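PDB 3EUA: putative fructose-aminoacid-6-phosphate deglycase from Bacillus subtilis, which catalyses the conversion of a range of fructosamine 6-phosphates to glucose 6-phosphate and a free amino acid. Local coordinates for residues I25-F30 and S53-L58; A38-S43 and G139-I144; Y45-E50 and Q143-T148; K75-L80 and G101-A106. All coordinates share one frame; numbering follows the deposited sequence.

Contact 1: I25-F30 and S53-L58; sequences IDHVFF and SINSDL
Strands 27-30 and 55-58 run parallel, their axes 4.5 Å apart at closest approach, with His27 in register with Asn55 and Phe30 with Leu58. The ladder opens with Asn55 N giving its hydrogen to Asp26 O; Val28 N and O then bond to Asn55 O and Asp57 N, and Phe30 N closes it on Asp57 O at 2.9 Å. On the face carrying His27, Phe29, Asn55 and Asp57, the imidazole lies between two neighbours. Asn55 CB sits over one of its faces, 3.8 Å from the ring centroid in a CH-pi contact, while Phe29 CZ covers the opposite face near the rim. With CG roughly anti to the backbone N (chi1 -152°), the ring leans across to the next strand, and NE2 donates over 2.9 Å to the anti lone pair of Asp57 OD2, which lies near the plane of the imidazole. The bond is bent, with 144° at the hydrogen. An alanine in place of His27 would probably leave Asp57 OD2 without this donor and open a gap between Asn55 and Phe29. On the opposite face, that of Val28 and Phe30, Val28 CG2 presses unusually tightly on Ile54 CG2, 3.3 Å away, and Phe30 CB rests on Leu58 CG. Asp57 OD1 forms a salt bridge with Lys44 of the second subunit, so the buried carboxylate is held by His27 through one oxygen and across the subunit interface through the other.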
loop_
_atom_site.group_PDB
_atom_site.type_symbol
_atom_site.label_atom_id
_atom_site.label_comp_id
_atom_site.label_asym_id
_atom_site.label_seq_id
_atom_site.Cartn_x
_atom_site.Cartn_y
_atom_site.Cartn_z
ATOM N N ILE A 25 3.710 25.310 3.410
ATOM C CA ILE A 25 3.505 23.884 3.628
ATOM C C ILE A 25 4.194 23.171 2.485
ATOM O O ILE A 25 3.927 23.479 1.324
ATOM C CB ILE A 25 2.015 23.464 3.563
ATOM C CG1 ILE A 25 1.151 24.159 4.626
ATOM C CG2 ILE A 25 1.903 21.981 3.734
ATOM C CD1 ILE A 25 1.630 23.967 6.080
ATOM N N ASP A 26 5.069 22.217 2.783
ATOM C CA ASP A 26 5.736 21.480 1.721
ATOM C C ASP A 26 5.435 19.982 1.743
ATOM O O ASP A 26 5.948 19.248 0.895
ATOM C CB ASP A 26 7.255 21.717 1.749
ATOM C CG ASP A 26 7.959 21.168 2.995
ATOM O OD1 ASP A 26 7.413 20.370 3.764
ATOM O OD2 ASP A 26 9.131 21.555 3.198
ATOM N N HIS A 27 4.624 19.528 2.700
ATOM C CA HIS A 27 4.357 18.097 2.854
ATOM C C HIS A 27 2.976 17.890 3.447
ATOM O O HIS A 27 2.638 18.532 4.426
ATOM C CB HIS A 27 5.403 17.487 3.839
ATOM C CG HIS A 27 5.729 16.028 3.633
ATOM N ND1 HIS A 27 7.030 15.569 3.536
ATOM C CD2 HIS A 27 4.938 14.932 3.517
ATOM C CE1 HIS A 27 7.021 14.255 3.381
ATOM N NE2 HIS A 27 5.765 13.843 3.361
ATOM N N VAL A 28 2.184 16.988 2.849
ATOM C CA VAL A 28 0.894 16.605 3.398
ATOM C C VAL A 28 0.991 15.129 3.862
ATOM O O VAL A 28 1.572 14.301 3.159
ATOM C CB VAL A 28 -0.258 16.745 2.382
ATOM C CG1 VAL A 28 -1.550 16.318 3.044
ATOM C CG2 VAL A 28 -0.407 18.186 1.934
ATOM N N PHE A 29 0.498 14.819 5.067
ATOM C CA PHE A 29 0.451 13.452 5.588
ATOM C C PHE A 29 -1.000 13.073 5.810
ATOM O O PHE A 29 -1.691 13.791 6.473
ATOM C CB PHE A 29 1.227 13.312 6.918
ATOM C CG PHE A 29 2.718 13.484 6.781
ATOM C CD1 PHE A 29 3.538 12.412 6.479
ATOM C CD2 PHE A 29 3.309 14.721 6.935
ATOM C CE1 PHE A 29 4.924 12.571 6.311
ATOM C CE2 PHE A 29 4.692 14.870 6.794
ATOM C CZ PHE A 29 5.494 13.792 6.504
ATOM N N PHE A 30 -1.458 11.982 5.188
ATOM C CA PHE A 30 -2.800 11.433 5.357
ATOM C C PHE A 30 -2.700 10.322 6.409
ATOM O O PHE A 30 -2.140 9.267 6.147
ATOM C CB PHE A 30 -3.287 10.873 4.045
ATOM C CG PHE A 30 -3.456 11.913 2.995
ATOM C CD1 PHE A 30 -4.561 12.788 3.044
ATOM C CD2 PHE A 30 -2.538 12.026 1.955
ATOM C CE1 PHE A 30 -4.740 13.745 2.045
ATOM C CE2 PHE A 30 -2.684 12.980 0.988
ATOM C CZ PHE A 30 -3.804 13.838 1.029
ATOM N N SER A 53 4.100 21.311 -5.850
ATOM C CA SER A 53 5.030 21.675 -4.790
ATOM C C SER A 53 4.879 21.007 -3.427
ATOM O O SER A 53 5.650 21.326 -2.517
ATOM C CB SER A 53 4.857 23.181 -4.550
ATOM O OG SER A 53 3.558 23.445 -4.009
ATOM N N ILE A 54 3.903 20.116 -3.258
ATOM C CA ILE A 54 3.677 19.510 -1.952
ATOM C C ILE A 54 3.812 17.993 -2.030
ATOM O O ILE A 54 3.151 17.345 -2.824
ATOM C CB ILE A 54 2.289 19.881 -1.384
ATOM C CG1 ILE A 54 2.141 21.418 -1.263
ATOM C CG2 ILE A 54 2.099 19.168 -0.042
ATOM C CD1 ILE A 54 0.715 21.956 -1.142
ATOM N N ASN A 55 4.720 17.467 -1.212
ATOM C CA ASN A 55 4.956 16.039 -1.043
ATOM C C ASN A 55 3.784 15.454 -0.280
ATOM O O ASN A 55 3.354 16.046 0.697
ATOM C CB ASN A 55 6.251 15.847 -0.223
ATOM C CG ASN A 55 6.543 14.399 0.139
ATOM O OD1 ASN A 55 5.673 13.506 0.075
ATOM N ND2 ASN A 55 7.792 14.152 0.540
ATOM N N SER A 56 3.254 14.321 -0.729
ATOM C CA SER A 56 2.154 13.646 -0.042
ATOM C C SER A 56 2.558 12.223 0.355
ATOM O O SER A 56 3.204 11.507 -0.431
ATOM C CB SER A 56 0.891 13.572 -0.920
ATOM O OG SER A 56 1.149 12.896 -2.156
ATOM N N ASP A 57 2.218 11.832 1.584
ATOM C CA ASP A 57 2.435 10.479 2.069
ATOM C C ASP A 57 1.176 10.034 2.841
ATOM O O ASP A 57 0.394 10.852 3.317
ATOM C CB ASP A 57 3.695 10.347 2.928
ATOM C CG ASP A 57 4.977 10.309 2.117
ATOM O OD1 ASP A 57 5.169 9.361 1.341
ATOM O OD2 ASP A 57 5.841 11.186 2.316
ATOM N N LEU A 58 0.968 8.727 2.898
ATOM C CA LEU A 58 -0.180 8.148 3.563
ATOM C C LEU A 58 0.249 7.008 4.415
ATOM O O LEU A 58 0.974 6.133 3.951
ATOM C CB LEU A 58 -1.165 7.655 2.507
ATOM C CG LEU A 58 -2.537 7.105 2.934
ATOM C CD1 LEU A 58 -3.544 7.370 1.865
ATOM C CD2 LEU A 58 -2.535 5.623 3.234
#

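Contact 2: A38-S43 and G139-I144; sequences AIMYPS and GVLYQI
Leu141 CG stands anti to the backbone N (chi1 177°), which carries its CD2 methyl out from the helix to the turn at Ile39 and Met40, while Ile39 CG1, wedged between its own backbone N and carbonyl carbon (chi1 76°), swings back to meet it. CD2 lies 3.4 Å from Ile39 O and 4.0 Å from Ile39 CG1. Met40, modelled as selenomethionine, approaches at about a right angle, laying CG 3.6 Å from that same methyl. Leu141 CD2 thus touches both residues that lead into helix 41-50. Ser43 takes the next position: its OG lies 3.4 Å from Leu141 CG and also faces the edge of the Tyr142 ring, 3.6 Å from CE1 and near the ring plane. The phenol reaches past it to Pro42, whose CB lies 3.2 Å from Tyr142 OH. That hydroxyl is hydrogen-bonded to the backbone oxygen of Tyr293, in helix 288-313. Replacing Tyr142 by a leucine is likely to cost Tyr293 O its hydroxyl partner and take the ring away from Pro42 CB and Ser43 OG. The packing joins the start of helix 41-50 to helix 137-153 on one face of the parallel sheet: Met40 and Ser43 rest on Phe30 of strand 27-32, Leu141 reaches Ile79 of strand 76-82 and Met107 of strand 103-108, and Tyr142 bonds instead to helix 288-313.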
loop_
_atom_site.group_PDB
_atom_site.type_symbol
_atom_site.label_atom_id
_atom_site.label_comp_id
_atom_site.label_asym_id
_atom_site.label_seq_id
_atom_site.Cartn_x
_atom_site.Cartn_y
_atom_site.Cartn_z
ATOM N N ALA A 38 -8.485 4.223 4.429
ATOM C CA ALA A 38 -8.885 3.891 3.043
ATOM C C ALA A 38 -9.535 5.055 2.315
ATOM O O ALA A 38 -9.322 5.230 1.120
ATOM C CB ALA A 38 -9.805 2.706 3.025
ATOM N N ILE A 39 -10.330 5.864 3.016
ATOM C CA ILE A 39 -10.992 6.997 2.354
ATOM C C ILE A 39 -10.007 8.051 1.864
ATOM O O ILE A 39 -10.379 8.931 1.110
ATOM C CB ILE A 39 -12.071 7.709 3.222
ATOM C CG1 ILE A 39 -11.454 8.619 4.307
ATOM C CG2 ILE A 39 -13.098 6.690 3.777
ATOM C CD1 ILE A 39 -12.505 9.606 4.880
HETATM N N MSE A 40 -8.757 7.979 2.306
HETATM C CA MSE A 40 -7.746 8.954 1.888
HETATM C C MSE A 40 -6.949 8.607 0.638
HETATM O O MSE A 40 -6.180 9.445 0.135
HETATM C CB MSE A 40 -6.776 9.213 3.027
HETATM C CG MSE A 40 -7.398 10.055 4.150
HETATM SE SE MSE A 40 -6.326 10.104 5.732
HETATM C CE MSE A 40 -7.685 10.879 6.828
ATOM N N TYR A 41 -7.117 7.385 0.129
ATOM C CA TYR A 41 -6.365 6.955 -1.025
ATOM C C TYR A 41 -6.643 7.840 -2.241
ATOM O O TYR A 41 -5.709 8.205 -2.964
ATOM C CB TYR A 41 -6.592 5.471 -1.341
ATOM C CG TYR A 41 -5.861 4.524 -0.409
ATOM C CD1 TYR A 41 -6.020 4.585 0.969
ATOM C CD2 TYR A 41 -5.097 3.504 -0.904
ATOM C CE1 TYR A 41 -5.373 3.684 1.810
ATOM C CE2 TYR A 41 -4.461 2.590 -0.066
ATOM C CZ TYR A 41 -4.602 2.688 1.279
ATOM O OH TYR A 41 -3.968 1.797 2.124
ATOM N N PRO A 42 -7.910 8.183 -2.502
ATOM C CA PRO A 42 -8.214 9.082 -3.623
ATOM C C PRO A 42 -7.535 10.456 -3.470
ATOM O O PRO A 42 -7.082 11.043 -4.430
ATOM C CB PRO A 42 -9.721 9.244 -3.531
ATOM C CG PRO A 42 -10.177 8.105 -2.774
ATOM C CD PRO A 42 -9.130 7.704 -1.848
ATOM N N SER A 43 -7.462 10.958 -2.236
ATOM C CA SER A 43 -6.795 12.250 -1.995
ATOM C C SER A 43 -5.301 12.188 -2.297
ATOM O O SER A 43 -4.709 13.205 -2.684
ATOM C CB SER A 43 -7.056 12.717 -0.577
ATOM O OG SER A 43 -8.431 13.086 -0.448
ATOM N N GLY A 139 -16.675 13.629 1.152
ATOM C CA GLY A 139 -16.981 14.997 0.693
ATOM C C GLY A 139 -16.147 16.028 1.378
ATOM O O GLY A 139 -15.511 16.852 0.729
ATOM N N VAL A 140 -16.142 15.968 2.706
ATOM C CA VAL A 140 -15.404 16.921 3.541
ATOM C C VAL A 140 -13.915 16.811 3.282
ATOM O O VAL A 140 -13.227 17.803 3.247
ATOM C CB VAL A 140 -15.743 16.709 5.060
ATOM C CG1 VAL A 140 -14.748 17.404 5.979
ATOM C CG2 VAL A 140 -17.207 17.162 5.371
ATOM N N LEU A 141 -13.433 15.590 3.092
ATOM C CA LEU A 141 -12.014 15.364 2.812
ATOM C C LEU A 141 -11.614 16.075 1.522
ATOM O O LEU A 141 -10.572 16.742 1.464
ATOM C CB LEU A 141 -11.710 13.869 2.729
ATOM C CG LEU A 141 -10.270 13.457 2.370
ATOM C CD1 LEU A 141 -9.263 14.294 3.128
ATOM C CD2 LEU A 141 -10.084 11.953 2.663
ATOM N N TYR A 142 -12.418 15.932 0.486
ATOM C CA TYR A 142 -12.141 16.643 -0.757
ATOM C C TYR A 142 -12.269 18.181 -0.631
ATOM O O TYR A 142 -11.547 18.924 -1.291
ATOM C CB TYR A 142 -12.981 16.120 -1.936
ATOM C CG TYR A 142 -12.432 14.916 -2.677
ATOM C CD1 TYR A 142 -11.096 14.490 -2.535
ATOM C CD2 TYR A 142 -13.168 14.358 -3.722
ATOM C CE1 TYR A 142 -10.584 13.433 -3.297
ATOM C CE2 TYR A 142 -12.660 13.288 -4.508
ATOM C CZ TYR A 142 -11.382 12.832 -4.272
ATOM O OH TYR A 142 -10.881 11.820 -5.025
ATOM N N GLN A 143 -13.188 18.678 0.182
ATOM C CA GLN A 143 -13.248 20.127 0.410
ATOM C C GLN A 143 -11.883 20.613 0.936
ATOM O O GLN A 143 -11.321 21.628 0.463
ATOM C CB GLN A 143 -14.353 20.475 1.412
ATOM C CG GLN A 143 -15.786 20.168 0.980
ATOM C CD GLN A 143 -16.793 20.430 2.094
ATOM O OE1 GLN A 143 -16.638 21.372 2.856
ATOM N NE2 GLN A 143 -17.844 19.613 2.170
ATOM N N ILE A 144 -11.340 19.869 1.902
ATOM C CA ILE A 144 -10.034 20.174 2.482
ATOM C C ILE A 144 -8.903 20.053 1.450
ATOM O O ILE A 144 -8.051 20.951 1.307
ATOM C CB ILE A 144 -9.702 19.220 3.661
ATOM C CG1 ILE A 144 -10.752 19.367 4.787
ATOM C CG2 ILE A 144 -8.297 19.511 4.188
ATOM C CD1 ILE A 144 -10.648 18.361 5.991
#

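Contact 3: Y45-E50 and Q143-T148; sequences YVFDRE and QIVFGT
Apolar contacts between Val46, Phe47, Val145 and Phe146 carry this pairing of two helices that run nearly parallel, their segment axes 10.8 Å apart and 14° from alignment. Val145 CG1, anti to its backbone N (chi1 168°), points toward helix 41-50 and is the methyl that both Val46 and Phe47 use. Val46 CG1 meets it at 4.0 Å. Phe47 comes in obliquely, placing CE1 3.8 Å from the same methyl, and farther along its rim CZ approaches Thr148 CG2 edge-on at a looser 4.4 Å.

The aromatic contact is a CH-pi one. Val46 crosses Phe146 at about a right angle and sets CG1 over a face of the ring, 4.2 Å from the centroid and 28° off the normal; the nearest ring atom is CZ. The same ring packs edge-to-face with Tyr142 one turn earlier, so Val46 touches one member of an aromatic pair within helix 137-153.

The hydrogen bonds of the polar side chains are made within a helix or with other parts of the structure. Thr148 OG1 donates to Ile144 O at 2.7 Å, and Thr148 N reaches that oxygen from the opposite face of its plane, so the hydroxyl is occupied along its own helix while CG2 is left to pack. Asp48 and Arg49 reach the second subunit, Asp48 by a salt bridge to Arg67 and Arg49 by a hydrogen bond to Asn68 O of that chain. Neighbouring parallel helices on one face of a parallel sheet, here over strand 27-32, form one helical layer of the alpha-beta-alpha sandwich of the SIS domain.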
loop_
_atom_site.group_PDB
_atom_site.type_symbol
_atom_site.label_atom_id
_atom_site.label_comp_id
_atom_site.label_asym_id
_atom_site.label_seq_id
_atom_site.Cartn_x
_atom_site.Cartn_y
_atom_site.Cartn_z
ATOM N N TYR A 45 -4.059 10.216 -4.595
ATOM C CA TYR A 45 -4.059 10.230 -6.047
ATOM C C TYR A 45 -4.211 11.666 -6.574
ATOM O O TYR A 45 -3.477 12.063 -7.465
ATOM C CB TYR A 45 -5.165 9.356 -6.585
ATOM C CG TYR A 45 -5.121 9.169 -8.048
ATOM C CD1 TYR A 45 -4.407 8.109 -8.609
ATOM C CD2 TYR A 45 -5.817 10.010 -8.889
ATOM C CE1 TYR A 45 -4.387 7.916 -9.991
ATOM C CE2 TYR A 45 -5.812 9.828 -10.229
ATOM C CZ TYR A 45 -5.088 8.783 -10.787
ATOM O OH TYR A 45 -5.082 8.624 -12.165
ATOM N N VAL A 46 -5.147 12.441 -5.986
ATOM C CA VAL A 46 -5.345 13.843 -6.352
ATOM C C VAL A 46 -4.047 14.620 -6.187
ATOM O O VAL A 46 -3.592 15.296 -7.108
ATOM C CB VAL A 46 -6.507 14.509 -5.532
ATOM C CG1 VAL A 46 -6.573 16.021 -5.750
ATOM C CG2 VAL A 46 -7.861 13.882 -5.903
ATOM N N PHE A 47 -3.431 14.530 -5.021
ATOM C CA PHE A 47 -2.154 15.209 -4.814
ATOM C C PHE A 47 -1.100 14.799 -5.825
ATOM O O PHE A 47 -0.361 15.652 -6.319
ATOM C CB PHE A 47 -1.607 15.009 -3.386
ATOM C CG PHE A 47 -1.896 16.144 -2.489
ATOM C CD1 PHE A 47 -3.127 16.285 -1.887
ATOM C CD2 PHE A 47 -0.933 17.133 -2.286
ATOM C CE1 PHE A 47 -3.398 17.380 -1.072
ATOM C CE2 PHE A 47 -1.206 18.211 -1.470
ATOM C CZ PHE A 47 -2.445 18.339 -0.878
ATOM N N ASP A 48 -1.015 13.511 -6.138
ATOM C CA ASP A 48 -0.023 13.050 -7.131
ATOM C C ASP A 48 -0.235 13.648 -8.511
ATOM O O ASP A 48 0.724 13.962 -9.193
ATOM C CB ASP A 48 0.033 11.508 -7.223
ATOM C CG ASP A 48 0.722 10.872 -6.026
ATOM O OD1 ASP A 48 1.407 11.582 -5.241
ATOM O OD2 ASP A 48 0.597 9.644 -5.872
ATOM N N ARG A 49 -1.490 13.805 -8.912
ATOM C CA ARG A 49 -1.827 14.382 -10.227
ATOM C C ARG A 49 -1.878 15.918 -10.272
ATOM O O ARG A 49 -1.714 16.516 -11.343
ATOM C CB ARG A 49 -3.191 13.847 -10.654
ATOM C CG ARG A 49 -3.198 12.403 -11.069
ATOM C CD ARG A 49 -2.993 12.227 -12.570
ATOM N NE ARG A 49 -1.819 12.910 -13.098
ATOM C CZ ARG A 49 -1.796 13.983 -13.885
ATOM N NH1 ARG A 49 -2.900 14.587 -14.322
ATOM N NH2 ARG A 49 -0.620 14.448 -14.287
ATOM N N GLU A 50 -2.104 16.552 -9.114
ATOM C CA GLU A 50 -2.287 18.002 -9.055
ATOM C C GLU A 50 -1.230 18.865 -8.389
ATOM O O GLU A 50 -1.057 20.022 -8.795
ATOM C CB GLU A 50 -3.581 18.292 -8.295
ATOM C CG GLU A 50 -4.822 17.714 -8.964
ATOM C CD GLU A 50 -5.129 18.392 -10.294
ATOM O OE1 GLU A 50 -4.836 19.595 -10.467
ATOM O OE2 GLU A 50 -5.691 17.696 -11.162
ATOM N N GLN A 143 -13.188 18.678 0.182
ATOM C CA GLN A 143 -13.248 20.127 0.410
ATOM C C GLN A 143 -11.883 20.613 0.936
ATOM O O GLN A 143 -11.321 21.628 0.463
ATOM C CB GLN A 143 -14.353 20.475 1.412
ATOM C CG GLN A 143 -15.786 20.168 0.980
ATOM C CD GLN A 143 -16.793 20.430 2.094
ATOM O OE1 GLN A 143 -16.638 21.372 2.856
ATOM N NE2 GLN A 143 -17.844 19.613 2.170
ATOM N N ILE A 144 -11.340 19.869 1.902
ATOM C CA ILE A 144 -10.034 20.174 2.482
ATOM C C ILE A 144 -8.903 20.053 1.450
ATOM O O ILE A 144 -8.051 20.951 1.307
ATOM C CB ILE A 144 -9.702 19.220 3.661
ATOM C CG1 ILE A 144 -10.752 19.367 4.787
ATOM C CG2 ILE A 144 -8.297 19.511 4.188
ATOM C CD1 ILE A 144 -10.648 18.361 5.991
ATOM N N VAL A 145 -8.887 18.922 0.744
ATOM C CA VAL A 145 -7.831 18.615 -0.229
ATOM C C VAL A 145 -7.808 19.595 -1.408
ATOM O O VAL A 145 -6.777 20.216 -1.668
ATOM C CB VAL A 145 -7.940 17.145 -0.695
ATOM C CG1 VAL A 145 -7.077 16.829 -1.911
ATOM C CG2 VAL A 145 -7.579 16.251 0.476
ATOM N N PHE A 146 -8.930 19.766 -2.094
ATOM C CA PHE A 146 -8.964 20.712 -3.225
ATOM C C PHE A 146 -8.825 22.146 -2.767
ATOM O O PHE A 146 -8.262 22.978 -3.482
ATOM C CB PHE A 146 -10.217 20.551 -4.076
ATOM C CG PHE A 146 -10.180 19.317 -4.959
ATOM C CD1 PHE A 146 -9.597 19.360 -6.216
ATOM C CD2 PHE A 146 -10.710 18.125 -4.520
ATOM C CE1 PHE A 146 -9.542 18.212 -7.003
ATOM C CE2 PHE A 146 -10.665 16.996 -5.303
ATOM C CZ PHE A 146 -10.076 17.046 -6.544
ATOM N N GLY A 147 -9.340 22.430 -1.577
ATOM C CA GLY A 147 -9.210 23.757 -0.988
ATOM C C GLY A 147 -7.752 24.080 -0.713
ATOM O O GLY A 147 -7.326 25.177 -0.988
ATOM N N THR A 148 -7.022 23.123 -0.129
ATOM C CA THR A 148 -5.589 23.268 0.202
ATOM C C THR A 148 -4.775 23.548 -1.057
ATOM O O THR A 148 -3.956 24.466 -1.080
ATOM C CB THR A 148 -5.106 22.026 0.974
ATOM O OG1 THR A 148 -5.786 21.976 2.249
ATOM C CG2 THR A 148 -3.586 22.065 1.197
#

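Contact 4: K75-L80 and G101-A106; sequences KSLVIL and GALTIA
Leu103 and Leu77 lie side by side on adjacent parallel strands, pointing the same way, and Leu77 CD1 is the side-chain atom that meets Leu103. From the root outward, Leu103 CB sits 3.7 Å from Ser76 O, the carbonyl that accepts the hydrogen of Leu103 N. CG, anti to the backbone N (chi1 175°), then comes within 3.8 Å of Leu77 CD1. CD2 keeps to that same methyl, 3.7 Å away, and the Leu103 side chain also touches Phe16 and Leu20 of helix 11-20.

Two residues on, Ile105 repeats the theme: CG2, in the crowded position between its backbone N and carbonyl carbon, lies 3.7 Å from Ile79 CG1 and near Leu77 CD1 as well. On the other face Val78 CG2 meets Ala102 CB at 4.0 Å, while Thr104 OG1 bonds to Gln120 N, just ahead of strand 121-124.

Four backbone hydrogen bonds tie the strands. Ser76 O and Val78 O accept from Leu103 N and Ile105 N; Leu103 O and Ile105 O accept from Val78 N and Leu80 N, the last at 2.9 Å and 171° at the hydrogen. This is the parallel strand pair of the beta-alpha-beta unit that passes through helix 88-99. These four bonds tie the facing backbone groups together, and the face with Leu77, Ile79, Leu103 and Ile105 is purely aliphatic, giving helices 11-20 and 137-153 an apolar surface to pack on.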
loop_
_atom_site.group_PDB
_atom_site.type_symbol
_atom_site.label_atom_id
_atom_site.label_comp_id
_atom_site.label_asym_id
_atom_site.label_seq_id
_atom_site.Cartn_x
_atom_site.Cartn_y
_atom_site.Cartn_z
ATOM N N LYS A 75 6.590 22.661 8.455
ATOM C CA LYS A 75 6.073 22.902 7.112
ATOM C C LYS A 75 5.165 21.758 6.673
ATOM O O LYS A 75 4.878 21.626 5.492
ATOM C CB LYS A 75 7.208 23.083 6.124
ATOM C CG LYS A 75 8.074 24.304 6.439
ATOM C CD LYS A 75 9.305 24.295 5.575
ATOM C CE LYS A 75 10.122 25.528 5.798
ATOM N NZ LYS A 75 11.288 25.464 4.868
ATOM N N SER A 76 4.696 20.942 7.628
ATOM C CA SER A 76 3.810 19.806 7.334
ATOM C C SER A 76 2.362 20.099 7.676
ATOM O O SER A 76 2.090 20.780 8.636
ATOM C CB SER A 76 4.221 18.559 8.155
ATOM O OG SER A 76 5.538 18.087 7.870
ATOM N N LEU A 77 1.459 19.528 6.878
ATOM C CA LEU A 77 0.040 19.536 7.105
ATOM C C LEU A 77 -0.305 18.066 7.326
ATOM O O LEU A 77 0.088 17.215 6.486
ATOM C CB LEU A 77 -0.703 19.987 5.865
ATOM C CG LEU A 77 -2.222 19.903 5.870
ATOM C CD1 LEU A 77 -2.779 20.691 7.032
ATOM C CD2 LEU A 77 -2.795 20.386 4.512
ATOM N N VAL A 78 -0.985 17.742 8.424
ATOM C CA VAL A 78 -1.375 16.357 8.695
ATOM C C VAL A 78 -2.904 16.324 8.746
ATOM O O VAL A 78 -3.517 17.061 9.491
ATOM C CB VAL A 78 -0.702 15.815 9.959
ATOM C CG1 VAL A 78 -1.113 14.373 10.232
ATOM C CG2 VAL A 78 0.834 15.892 9.822
ATOM N N ILE A 79 -3.505 15.495 7.907
ATOM C CA ILE A 79 -4.935 15.367 7.845
ATOM C C ILE A 79 -5.270 14.023 8.471
ATOM O O ILE A 79 -4.772 12.982 7.999
ATOM C CB ILE A 79 -5.457 15.392 6.395
ATOM C CG1 ILE A 79 -5.125 16.718 5.708
ATOM C CG2 ILE A 79 -6.989 15.168 6.374
ATOM C CD1 ILE A 79 -5.451 16.753 4.249
ATOM N N LEU A 80 -6.069 14.056 9.541
ATOM C CA LEU A 80 -6.461 12.846 10.257
ATOM C C LEU A 80 -7.973 12.617 10.210
ATOM O O LEU A 80 -8.764 13.554 10.011
ATOM C CB LEU A 80 -5.964 12.873 11.712
ATOM C CG LEU A 80 -4.475 13.198 11.881
ATOM C CD1 LEU A 80 -4.254 14.668 12.344
ATOM C CD2 LEU A 80 -3.859 12.236 12.845
ATOM N N GLY A 101 5.227 20.544 15.545
ATOM C CA GLY A 101 4.986 21.830 14.883
ATOM C C GLY A 101 4.133 21.743 13.621
ATOM O O GLY A 101 3.917 22.734 12.937
ATOM N N ALA A 102 3.610 20.567 13.310
ATOM C CA ALA A 102 2.782 20.425 12.121
ATOM C C ALA A 102 1.395 21.049 12.313
ATOM O O ALA A 102 0.896 21.178 13.442
ATOM C CB ALA A 102 2.640 18.953 11.730
ATOM N N LEU A 103 0.816 21.471 11.188
ATOM C CA LEU A 103 -0.536 21.988 11.140
ATOM C C LEU A 103 -1.407 20.736 11.067
ATOM O O LEU A 103 -1.183 19.873 10.215
ATOM C CB LEU A 103 -0.737 22.851 9.896
ATOM C CG LEU A 103 -2.134 23.404 9.599
ATOM C CD1 LEU A 103 -2.624 24.300 10.724
ATOM C CD2 LEU A 103 -2.083 24.147 8.260
ATOM N N THR A 104 -2.378 20.617 11.968
ATOM C CA THR A 104 -3.233 19.442 12.021
ATOM C C THR A 104 -4.700 19.752 11.858
ATOM O O THR A 104 -5.222 20.688 12.462
ATOM C CB THR A 104 -3.070 18.678 13.380
ATOM O OG1 THR A 104 -3.288 19.559 14.478
ATOM C CG2 THR A 104 -1.692 18.075 13.490
ATOM N N ILE A 105 -5.359 18.939 11.038
ATOM C CA ILE A 105 -6.780 19.056 10.838
ATOM C C ILE A 105 -7.354 17.645 10.948
ATOM O O ILE A 105 -6.887 16.739 10.278
ATOM C CB ILE A 105 -7.132 19.701 9.494
ATOM C CG1 ILE A 105 -8.657 19.770 9.369
ATOM C CG2 ILE A 105 -6.475 18.900 8.346
ATOM C CD1 ILE A 105 -9.210 20.754 8.334
ATOM N N ALA A 106 -8.349 17.475 11.817
ATOM C CA ALA A 106 -8.977 16.208 12.029
ATOM C C ALA A 106 -10.417 16.235 11.573
ATOM O O ALA A 106 -11.123 17.222 11.815
ATOM C CB ALA A 106 -8.910 15.854 13.541
#

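All four contacts lie in one SIS domain. Contacts 1 and 4 are neighbouring parts of a single parallel sheet: strands 27-32 and 76-82 are joined by a probable hydrogen bond from Phe29 N to Leu77 O, 2.8 Å. Contacts 2 and 3, with centres about 8 Å apart, are successive levels of one helix pair. Helix 41-50 meets contact 1 through Phe47 CZ, 3.5 Å from Val28 CG2, and contact 2 adds Met40 SE, 3.6 Å from Phe30 CB. Helix 137-153 extends to contact 4, where Ile144 CD1 lies 3.6 Å from Ile105 CD1. Contacts 1 and 3 also touch the second subunit, whereas contacts 2 and 4 do not.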